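Local atomic coordinates of acylneuraminate lyase (Mycoplasma synoviae, PDB entry 4N4P), a protein that belongs to the dihydrodipicolinate synthetase family and is built as a TIM barrel, with four copies of the chain in its assembly. Residues Ala95-Ile109 / Tyr125-Tyr139. Numbering follows the deposited sequence.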
loop_
_atom_site.group_PDB
_atom_site.type_symbol
_atom_site.label_atom_id
_atom_site.label_comp_id
_atom_site.label_asym_id
_atom_site.label_seq_id
_atom_site.Cartn_x
_atom_site.Cartn_y
_atom_site.Cartn_z
ATOM N N ALA A 95 -34.931 -3.416 -4.427
ATOM C CA ALA A 95 -35.326 -2.050 -4.002
ATOM C C ALA A 95 -36.841 -1.913 -3.975
ATOM O O ALA A 95 -37.410 -1.359 -3.029
ATOM C CB ALA A 95 -34.699 -0.973 -4.906
ATOM N N LYS A 96 -37.505 -2.441 -5.003
ATOM C CA LYS A 96 -38.980 -2.426 -5.039
ATOM C C LYS A 96 -39.591 -3.255 -3.937
ATOM O O LYS A 96 -40.585 -2.844 -3.319
ATOM C CB LYS A 96 -39.502 -2.926 -6.404
ATOM C CG LYS A 96 -39.185 -2.007 -7.540
ATOM C CD LYS A 96 -39.675 -2.592 -8.878
ATOM C CE LYS A 96 -38.996 -1.954 -10.093
ATOM N NZ LYS A 96 -39.410 -0.540 -10.378
ATOM N N LEU A 97 -39.008 -4.428 -3.670
ATOM C CA LEU A 97 -39.482 -5.268 -2.575
ATOM C C LEU A 97 -39.297 -4.593 -1.212
ATOM O O LEU A 97 -40.195 -4.659 -0.377
ATOM C CB LEU A 97 -38.791 -6.648 -2.571
ATOM C CG LEU A 97 -39.269 -7.652 -1.517
ATOM C CD1 LEU A 97 -40.767 -7.967 -1.636
ATOM C CD2 LEU A 97 -38.441 -8.955 -1.552
ATOM N N ALA A 98 -38.126 -3.984 -0.984
ATOM C CA ALA A 98 -37.865 -3.262 0.255
ATOM C C ALA A 98 -38.954 -2.212 0.495
ATOM O O ALA A 98 -39.427 -2.037 1.605
ATOM C CB ALA A 98 -36.491 -2.587 0.210
ATOM N N LYS A 99 -39.348 -1.529 -0.569
ATOM C CA LYS A 99 -40.352 -0.475 -0.429
ATOM C C LYS A 99 -41.729 -1.082 -0.112
ATOM O O LYS A 99 -42.452 -0.603 0.775
ATOM C CB LYS A 99 -40.404 0.347 -1.711
ATOM C CG LYS A 99 -41.584 1.356 -1.766
ATOM C CD LYS A 99 -41.498 2.384 -0.664
ATOM C CE LYS A 99 -42.615 3.456 -0.812
ATOM N NZ LYS A 99 -42.375 4.326 -2.011
ATOM N N GLU A 100 -42.089 -2.113 -0.862
ATOM C CA GLU A 100 -43.314 -2.891 -0.620
ATOM C C GLU A 100 -43.399 -3.373 0.830
ATOM O O GLU A 100 -44.482 -3.368 1.456
ATOM C CB GLU A 100 -43.387 -4.076 -1.610
ATOM C CG GLU A 100 -44.578 -5.013 -1.392
ATOM C CD GLU A 100 -44.512 -6.294 -2.219
ATOM O OE1 GLU A 100 -44.504 -6.206 -3.463
ATOM O OE2 GLU A 100 -44.487 -7.400 -1.625
ATOM N N LEU A 101 -42.255 -3.793 1.379
ATOM C CA LEU A 101 -42.229 -4.343 2.721
ATOM C C LEU A 101 -42.038 -3.282 3.808
ATOM O O LEU A 101 -41.964 -3.629 4.989
ATOM C CB LEU A 101 -41.143 -5.426 2.853
ATOM C CG LEU A 101 -41.415 -6.708 2.063
ATOM C CD1 LEU A 101 -40.121 -7.503 2.005
ATOM C CD2 LEU A 101 -42.538 -7.516 2.696
ATOM N N LYS A 102 -41.970 -2.021 3.380
ATOM C CA LYS A 102 -41.913 -0.842 4.261
ATOM C C LYS A 102 -40.594 -0.748 5.016
ATOM O O LYS A 102 -40.562 -0.328 6.180
ATOM C CB LYS A 102 -43.094 -0.807 5.256
ATOM C CG LYS A 102 -44.470 -1.096 4.655
ATOM C CD LYS A 102 -45.086 0.139 4.077
ATOM C CE LYS A 102 -46.599 0.129 4.296
ATOM N NZ LYS A 102 -47.113 1.525 4.463
ATOM N N TYR A 103 -39.508 -1.133 4.352
ATOM C CA TYR A 103 -38.162 -0.899 4.904
ATOM C C TYR A 103 -37.927 0.603 5.013
ATOM O O TYR A 103 -38.429 1.380 4.200
ATOM C CB TYR A 103 -37.074 -1.558 4.012
ATOM C CG TYR A 103 -36.877 -3.006 4.383
ATOM C CD1 TYR A 103 -37.826 -3.983 4.017
ATOM C CD2 TYR A 103 -35.788 -3.397 5.167
ATOM C CE1 TYR A 103 -37.674 -5.329 4.409
ATOM C CE2 TYR A 103 -35.615 -4.706 5.560
ATOM C CZ TYR A 103 -36.577 -5.684 5.188
ATOM O OH TYR A 103 -36.417 -6.982 5.605
ATOM N N ASP A 104 -37.148 1.012 6.012
ATOM C CA ASP A 104 -36.920 2.439 6.253
ATOM C C ASP A 104 -35.873 3.021 5.311
ATOM O O ASP A 104 -35.892 4.222 4.963
ATOM C CB ASP A 104 -36.541 2.624 7.717
ATOM C CG ASP A 104 -37.659 2.244 8.631
ATOM O OD1 ASP A 104 -38.675 2.997 8.676
ATOM O OD2 ASP A 104 -37.556 1.203 9.298
ATOM N N ALA A 105 -34.944 2.166 4.891
ATOM C CA ALA A 105 -33.955 2.546 3.896
ATOM C C ALA A 105 -33.387 1.292 3.232
ATOM O O ALA A 105 -33.545 0.168 3.727
ATOM C CB ALA A 105 -32.793 3.360 4.514
ATOM N N ILE A 106 -32.674 1.521 2.147
ATOM C CA ILE A 106 -31.878 0.486 1.513
ATOM C C ILE A 106 -30.463 1.005 1.427
ATOM O O ILE A 106 -30.215 2.209 1.607
ATOM C CB ILE A 106 -32.387 0.112 0.082
ATOM C CG1 ILE A 106 -32.514 1.375 -0.790
ATOM C CG2 ILE A 106 -33.703 -0.674 0.157
ATOM C CD1 ILE A 106 -32.896 1.122 -2.242
ATOM N N SER A 107 -29.520 0.093 1.181
ATOM C CA SER A 107 -28.159 0.496 0.913
ATOM C C SER A 107 -27.688 -0.391 -0.222
ATOM O O SER A 107 -28.304 -1.424 -0.501
ATOM C CB SER A 107 -27.266 0.317 2.158
ATOM O OG SER A 107 -27.088 -1.070 2.408
ATOM N N ALA A 108 -26.589 -0.009 -0.868
ATOM C CA ALA A 108 -26.017 -0.857 -1.917
ATOM C C ALA A 108 -24.516 -0.715 -1.877
ATOM O O ALA A 108 -23.982 0.398 -1.964
ATOM C CB ALA A 108 -26.541 -0.466 -3.285
ATOM N N ILE A 109 -23.830 -1.840 -1.732
ATOM C CA ILE A 109 -22.381 -1.832 -1.819
ATOM C C ILE A 109 -21.875 -1.254 -3.153
ATOM O O ILE A 109 -22.549 -1.337 -4.179
ATOM C CB ILE A 109 -21.812 -3.243 -1.612
ATOM C CG1 ILE A 109 -22.452 -4.211 -2.622
ATOM C CG2 ILE A 109 -22.138 -3.730 -0.199
ATOM C CD1 ILE A 109 -21.477 -5.229 -3.062
ATOM N N TYR A 125 -25.636 3.659 -9.138
ATOM C CA TYR A 125 -26.550 4.192 -8.124
ATOM C C TYR A 125 -27.766 4.900 -8.746
ATOM O O TYR A 125 -28.904 4.763 -8.256
ATOM C CB TYR A 125 -25.794 5.096 -7.177
ATOM C CG TYR A 125 -24.991 4.317 -6.162
ATOM C CD1 TYR A 125 -25.630 3.550 -5.170
ATOM C CD2 TYR A 125 -23.605 4.378 -6.166
ATOM C CE1 TYR A 125 -24.878 2.840 -4.213
ATOM C CE2 TYR A 125 -22.852 3.684 -5.229
ATOM C CZ TYR A 125 -23.490 2.924 -4.258
ATOM O OH TYR A 125 -22.716 2.262 -3.334
ATOM N N GLU A 126 -27.532 5.602 -9.852
ATOM C CA GLU A 126 -28.628 6.202 -10.629
ATOM C C GLU A 126 -29.683 5.164 -11.028
ATOM O O GLU A 126 -30.872 5.361 -10.828
ATOM C CB GLU A 126 -28.088 6.864 -11.893
ATOM C CG GLU A 126 -27.430 8.185 -11.693
ATOM C CD GLU A 126 -27.191 8.867 -13.014
ATOM O OE1 GLU A 126 -26.152 8.603 -13.647
ATOM O OE2 GLU A 126 -28.049 9.683 -13.407
ATOM N N GLU A 127 -29.249 4.057 -11.616
ATOM C CA GLU A 127 -30.190 3.014 -12.014
ATOM C C GLU A 127 -30.991 2.471 -10.812
ATOM O O GLU A 127 -32.190 2.271 -10.914
ATOM C CB GLU A 127 -29.459 1.880 -12.718
ATOM C CG GLU A 127 -28.941 2.226 -14.089
ATOM C CD GLU A 127 -28.788 0.988 -14.953
ATOM O OE1 GLU A 127 -27.680 0.781 -15.490
ATOM O OE2 GLU A 127 -29.765 0.217 -15.077
ATOM N N ILE A 128 -30.332 2.228 -9.676
ATOM C CA ILE A 128 -31.061 1.711 -8.509
ATOM C C ILE A 128 -32.112 2.734 -8.037
ATOM O O ILE A 128 -33.220 2.371 -7.675
ATOM C CB ILE A 128 -30.129 1.319 -7.327
ATOM C CG1 ILE A 128 -29.062 0.320 -7.789
ATOM C CG2 ILE A 128 -30.969 0.722 -6.148
ATOM C CD1 ILE A 128 -27.877 0.156 -6.792
ATOM N N SER A 129 -31.763 4.011 -8.083
ATOM C CA SER A 129 -32.654 5.085 -7.610
ATOM C C SER A 129 -33.974 5.165 -8.375
ATOM O O SER A 129 -34.993 5.520 -7.810
ATOM C CB SER A 129 -31.945 6.433 -7.715
ATOM O OG SER A 129 -31.874 6.867 -9.066
ATOM N N LYS A 130 -33.950 4.844 -9.661
ATOM C CA LYS A 130 -35.172 4.897 -10.473
ATOM C C LYS A 130 -36.178 3.816 -10.104
ATOM O O LYS A 130 -37.362 3.936 -10.420
ATOM C CB LYS A 130 -34.823 4.791 -11.949
ATOM C CG LYS A 130 -34.687 6.118 -12.671
ATOM C CD LYS A 130 -33.321 6.712 -12.552
ATOM C CE LYS A 130 -32.986 7.543 -13.791
ATOM N NZ LYS A 130 -31.641 8.179 -13.616
ATOM N N ALA A 131 -35.717 2.755 -9.435
ATOM C CA ALA A 131 -36.551 1.575 -9.180
ATOM C C ALA A 131 -37.682 1.791 -8.176
ATOM O O ALA A 131 -38.755 1.194 -8.307
ATOM C CB ALA A 131 -35.674 0.389 -8.730
ATOM N N ALA A 132 -37.438 2.608 -7.156
ATOM C CA ALA A 132 -38.396 2.779 -6.066
ATOM C C ALA A 132 -38.032 4.007 -5.275
ATOM O O ALA A 132 -36.859 4.383 -5.192
ATOM C CB ALA A 132 -38.403 1.562 -5.133
ATOM N N ASP A 133 -39.057 4.628 -4.709
ATOM C CA ASP A 133 -38.887 5.787 -3.856
ATOM C C ASP A 133 -38.733 5.334 -2.416
ATOM O O ASP A 133 -39.702 5.144 -1.670
ATOM C CB ASP A 133 -40.055 6.759 -4.056
ATOM C CG ASP A 133 -39.996 7.456 -5.418
ATOM O OD1 ASP A 133 -38.916 7.473 -6.077
ATOM O OD2 ASP A 133 -41.046 7.991 -5.840
ATOM N N ILE A 134 -37.477 5.120 -2.049
ATOM C CA ILE A 134 -37.112 4.639 -0.731
ATOM C C ILE A 134 -35.710 5.213 -0.478
ATOM O O ILE A 134 -34.904 5.313 -1.394
ATOM C CB ILE A 134 -37.176 3.076 -0.636
ATOM C CG1 ILE A 134 -36.831 2.600 0.792
ATOM C CG2 ILE A 134 -36.274 2.437 -1.725
ATOM C CD1 ILE A 134 -37.086 1.076 1.062
ATOM N N PRO A 135 -35.432 5.662 0.754
ATOM C CA PRO A 135 -34.130 6.301 0.965
ATOM C C PRO A 135 -32.984 5.327 0.753
ATOM O O PRO A 135 -33.102 4.170 1.140
ATOM C CB PRO A 135 -34.204 6.718 2.431
ATOM C CG PRO A 135 -35.648 7.025 2.635
ATOM C CD PRO A 135 -36.327 5.875 1.904
ATOM N N MET A 136 -31.910 5.807 0.130
ATOM C CA MET A 136 -30.716 5.009 -0.135
ATOM C C MET A 136 -29.512 5.517 0.662
ATOM O O MET A 136 -29.250 6.743 0.745
ATOM C CB MET A 136 -30.409 5.030 -1.650
ATOM C CG MET A 136 -28.996 4.677 -2.044
ATOM S SD MET A 136 -28.683 2.900 -1.778
ATOM C CE MET A 136 -29.544 2.208 -3.184
ATOM N N LEU A 137 -28.774 4.568 1.253
ATOM C CA LEU A 137 -27.463 4.838 1.826
ATOM C C LEU A 137 -26.416 4.236 0.910
ATOM O O LEU A 137 -26.398 3.016 0.729
ATOM C CB LEU A 137 -27.348 4.191 3.229
ATOM C CG LEU A 137 -28.272 4.873 4.239
ATOM C CD1 LEU A 137 -28.469 3.945 5.493
ATOM C CD2 LEU A 137 -27.725 6.255 4.579
ATOM N N ILE A 138 -25.565 5.070 0.312
ATOM C CA ILE A 138 -24.505 4.553 -0.525
ATOM C C ILE A 138 -23.337 4.090 0.353
ATOM O O ILE A 138 -23.252 4.443 1.533
ATOM C CB ILE A 138 -24.060 5.571 -1.592
ATOM C CG1 ILE A 138 -23.499 6.839 -0.949
ATOM C CG2 ILE A 138 -25.239 5.930 -2.516
ATOM C CD1 ILE A 138 -22.916 7.810 -1.948
ATOM N N TYR A 139 -22.478 3.244 -0.184
ATOM C CA TYR A 139 -21.318 2.817 0.568
ATOM C C TYR A 139 -20.207 3.800 0.300
ATOM O O TYR A 139 -20.031 4.227 -0.827
ATOM C CB TYR A 139 -20.892 1.419 0.151
ATOM C CG TYR A 139 -21.443 0.359 1.066
ATOM C CD1 TYR A 139 -20.588 -0.440 1.825
ATOM C CD2 TYR A 139 -22.817 0.169 1.194
ATOM C CE1 TYR A 139 -21.087 -1.429 2.678
ATOM C CE2 TYR A 139 -23.319 -0.789 2.019
ATOM C CZ TYR A 139 -22.446 -1.602 2.766
ATOM O OH TYR A 139 -22.955 -2.546 3.626
HETATM O O HOH W 1 -41.921 3.634 -4.883
#
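Ile134 makes the broadest contact here, reaching toward segment 95-109 with two branches. With CG1 anti to the backbone N (chi1 -178°), its CD1 reaches helix 95-100, 3.8 Å from Ala98 CB, while CG2 rests 3.7 Å from Ile106 CD1. Ile106 CD1 also meets Met136 CE at 3.6 Å; bends at chi2 and chi3 fold the thioether back over strand 105-108, bringing SD near the Ser107 CA. Ala108 CB continues this apolar layer against Ile128 CD1 and the Tyr125 ring. Beside it the Tyr125 hydroxyl donates to Ala108 O, OH to O 2.6 Å, with the donor tilted out of the carbonyl plane, and accepts a weak hydrogen bond from Tyr139 N, so one phenol ties helix 118-131 to Ala108 and to the backbone of Tyr139.

Two lysines of helix 88-100 bind backbone carbonyls of residues 131-133. Lys96 NZ reaches Ala131 O on a lone pair, in the carbonyl plane, and Lys99 NZ meets Asp133 O at 2.8 Å while sharing a water with Asp133 N. The Asp133 carboxylate itself pairs with Lys161.

The strands run parallel, 21° apart, held by Ile106 N to Pro135 O (2.9 Å) and Leu137 N to Ile106 O (2.8 Å). Farther along, Ile109 CG2 sits over one face of the Tyr139 ring, a CH-pi contact 15° off the normal; Tyr46 OH hydrogen-bonds to the hydroxyls of Tyr139 and Ser107, and Lys167 also meets Tyr139 OH.

Strand 105-108, helix 118-131 and strand 136-139 thus form a beta-alpha-beta unit of the barrel, with helix 88-100 packed alongside and strands 78-82 and 163-168 flanking the pair.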